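Local coordinates for geranyltranstransferase (Enterococcus faecalis, PDB 3P8L), which probably condenses isopentenyl diphosphate with geranyl diphosphate to make farnesyl diphosphate, with magnesium as cofactor, at residues E141-L149 with F192-N202. Sequence-based numbering, arbitrary orientation. Where two conformers were deposited one is given.
Sequences EKVLLMQQL and FALIAGGVLAN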
# COMPACT_ATOMS: atom_id res chain seq x y z
N GLU A 141 3.59 9.81 16.14
CA GLU A 141 2.18 9.71 15.74
C GLU A 141 2.08 9.17 14.32
O GLU A 141 1.21 8.36 14.01
CB GLU A 141 1.52 11.09 15.78
CG GLU A 141 1.07 11.54 17.14
CD GLU A 141 0.33 12.86 17.09
OE1 GLU A 141 -0.53 13.08 17.96
OE2 GLU A 141 0.61 13.69 16.18
N LYS A 142 2.99 9.66 13.48
CA LYS A 142 3.11 9.25 12.10
C LYS A 142 3.31 7.75 12.02
O LYS A 142 2.55 7.07 11.34
CB LYS A 142 4.27 9.99 11.42
CG LYS A 142 4.33 9.79 9.91
CD LYS A 142 5.32 10.74 9.26
CE LYS A 142 4.68 12.10 9.06
NZ LYS A 142 5.52 12.96 8.15
N VAL A 143 4.28 7.24 12.78
CA VAL A 143 4.60 5.82 12.79
C VAL A 143 3.46 4.97 13.34
O VAL A 143 3.14 3.93 12.76
CB VAL A 143 5.95 5.53 13.53
CG1 VAL A 143 6.12 4.05 13.91
CG2 VAL A 143 7.10 5.96 12.67
N LEU A 144 2.82 5.44 14.41
CA LEU A 144 1.66 4.76 14.98
C LEU A 144 0.52 4.65 13.95
O LEU A 144 -0.09 3.60 13.82
CB LEU A 144 1.16 5.50 16.24
CG LEU A 144 -0.10 4.96 16.92
CD1 LEU A 144 0.07 3.50 17.36
CD2 LEU A 144 -0.48 5.84 18.11
N LEU A 145 0.24 5.73 13.26
CA LEU A 145 -0.90 5.75 12.35
C LEU A 145 -0.61 4.93 11.07
O LEU A 145 -1.53 4.35 10.50
CB LEU A 145 -1.34 7.19 12.04
CG LEU A 145 -2.06 7.91 13.21
CD1 LEU A 145 -2.71 9.18 12.73
CD2 LEU A 145 -3.10 7.05 13.87
N MET A 146 0.66 4.85 10.68
CA MET A 146 1.07 4.02 9.54
C MET A 146 0.94 2.54 9.91
O MET A 146 0.43 1.74 9.13
CB MET A 146 2.49 4.37 9.06
CG MET A 146 2.57 5.68 8.23
SD MET A 146 4.21 6.12 7.57
CE MET A 146 5.24 6.07 9.03
N GLN A 147 1.38 2.21 11.13
CA GLN A 147 1.20 0.87 11.70
C GLN A 147 -0.26 0.47 11.72
O GLN A 147 -0.63 -0.65 11.30
CB GLN A 147 1.75 0.80 13.14
CG GLN A 147 3.27 0.74 13.25
CD GLN A 147 3.79 0.97 14.67
OE1 GLN A 147 3.03 1.30 15.58
NE2 GLN A 147 5.10 0.79 14.86
N GLN A 148 -1.10 1.38 12.20
CA GLN A 148 -2.52 1.11 12.37
C GLN A 148 -3.25 1.03 11.01
O GLN A 148 -4.14 0.19 10.82
CB GLN A 148 -3.15 2.16 13.29
CG GLN A 148 -2.77 2.00 14.79
CD GLN A 148 -3.24 0.70 15.39
OE1 GLN A 148 -4.42 0.35 15.29
NE2 GLN A 148 -2.33 -0.04 16.02
N LEU A 149 -2.87 1.89 10.08
CA LEU A 149 -3.51 1.86 8.75
C LEU A 149 -3.20 0.57 8.04
O LEU A 149 -4.12 -0.08 7.52
CB LEU A 149 -3.11 3.07 7.90
CG LEU A 149 -3.84 3.24 6.55
CD1 LEU A 149 -5.34 3.49 6.73
CD2 LEU A 149 -3.20 4.38 5.79
N PHE A 192 -10.00 1.90 12.41
CA PHE A 192 -8.91 2.84 12.17
C PHE A 192 -9.39 4.29 12.23
O PHE A 192 -8.71 5.14 12.80
CB PHE A 192 -8.19 2.62 10.82
CG PHE A 192 -7.14 3.66 10.54
CD1 PHE A 192 -5.86 3.53 11.08
CD2 PHE A 192 -7.44 4.81 9.80
CE1 PHE A 192 -4.90 4.49 10.84
CE2 PHE A 192 -6.49 5.78 9.58
CZ PHE A 192 -5.20 5.62 10.11
N ALA A 193 -10.54 4.60 11.63
CA ALA A 193 -10.99 6.00 11.59
C ALA A 193 -11.15 6.57 13.02
O ALA A 193 -10.72 7.69 13.29
CB ALA A 193 -12.29 6.14 10.82
N LEU A 194 -11.75 5.79 13.90
CA LEU A 194 -11.97 6.19 15.31
C LEU A 194 -10.67 6.29 16.13
O LEU A 194 -10.46 7.29 16.85
CB LEU A 194 -12.99 5.26 15.99
CG LEU A 194 -14.48 5.63 15.91
CD1 LEU A 194 -14.78 6.85 16.75
CD2 LEU A 194 -14.99 5.82 14.47
N ILE A 195 -9.81 5.28 16.00
CA ILE A 195 -8.46 5.27 16.54
C ILE A 195 -7.68 6.49 16.11
O ILE A 195 -7.12 7.19 16.95
CB ILE A 195 -7.68 3.97 16.15
CG1 ILE A 195 -8.27 2.76 16.87
CG2 ILE A 195 -6.17 4.09 16.43
CD1 ILE A 195 -7.59 1.46 16.51
N ALA A 196 -7.68 6.76 14.80
CA ALA A 196 -6.98 7.92 14.28
C ALA A 196 -7.53 9.23 14.83
O ALA A 196 -6.75 10.13 15.15
CB ALA A 196 -6.99 7.94 12.74
N GLY A 197 -8.85 9.35 14.88
CA GLY A 197 -9.50 10.49 15.54
C GLY A 197 -8.98 10.71 16.96
O GLY A 197 -8.59 11.82 17.32
N GLY A 198 -8.93 9.63 17.75
CA GLY A 198 -8.33 9.67 19.10
C GLY A 198 -6.88 10.11 19.19
O GLY A 198 -6.51 10.88 20.08
N VAL A 199 -6.06 9.62 18.27
CA VAL A 199 -4.63 9.92 18.23
C VAL A 199 -4.41 11.37 17.83
O VAL A 199 -3.57 12.09 18.41
CB VAL A 199 -3.90 8.94 17.28
CG1 VAL A 199 -2.48 9.37 16.98
CG2 VAL A 199 -3.92 7.54 17.86
N LEU A 200 -5.17 11.82 16.83
CA LEU A 200 -5.13 13.20 16.38
C LEU A 200 -5.54 14.17 17.48
O LEU A 200 -5.05 15.30 17.51
CB LEU A 200 -6.01 13.40 15.12
CG LEU A 200 -5.53 12.66 13.85
CD1 LEU A 200 -6.60 12.69 12.75
CD2 LEU A 200 -4.24 13.24 13.34
N ALA A 201 -6.43 13.73 18.37
CA ALA A 201 -6.93 14.57 19.45
C ALA A 201 -6.17 14.37 20.77
O ALA A 201 -6.61 14.88 21.82
CB ALA A 201 -8.42 14.33 19.64
N ASN A 202 -5.06 13.63 20.71
CA ASN A 202 -4.20 13.35 21.87
C ASN A 202 -4.87 12.66 23.06
O ASN A 202 -4.55 12.96 24.21
CB ASN A 202 -3.45 14.60 22.34
CG ASN A 202 -1.95 14.46 22.19
OD1 ASN A 202 -1.34 15.14 21.37
ND2 ASN A 202 -1.36 13.56 22.98
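L145 projects from helix 139-153 into helix 175-200 as a knob into a hole made by F192, A196, V199 and L200, joining two antiparallel helices of the all-helical isoprenoid synthase fold. The N-to-C directions of the two short segments are 173° apart, and their axes approach to 10.4 Å. Apolar packing dominates. Branching gives L145 two ends: CD2 meets V199 CG1 at 3.9 Å, tip to tip, and lies near A196 CB, while CD1 turns to L200 CD2. The small side chain of A196 lets L145 CD2 come close to the backbone of helix 175-200. L144 adds a flanking contact, its CD2 lying 3.8 Å from V199 CG2.

Aromatic packing closes the other end. With chi1 at 176°, F192 sends its ring away from its own backbone N and against the turn L145-L149. L149 CD1 makes a CH-pi contact 3.9 Å from the ring centroid, only 12° off the normal; A196 CB lies against the opposite face, toward the rim. A flat ring suits this slot, since its edge also reaches the backbone: CE1 is 3.4 Å from L145 O, which accepts the helical bond from L149 N. L80 of helix 71-92 also touches F192.

Q148 and E141 spend aliphatic carbons on the contact, their polar ends at its partly exposed margin. Q148, bent at chi2, packs CB at the ring edge; its OE1 lies 3.6 Å from I195 CD1, the chains crossing at about a right angle. Extended E141 slides past V199, CG beside CG1, near the Schellman motif ending helix 175-200, whose C-prime residue is N202 at positive phi. Two acceptors, E141 OE1 and V199 O, approach to 3.2 Å without a hydrogen bond; V199 O accepts the backbone bond from N202 N.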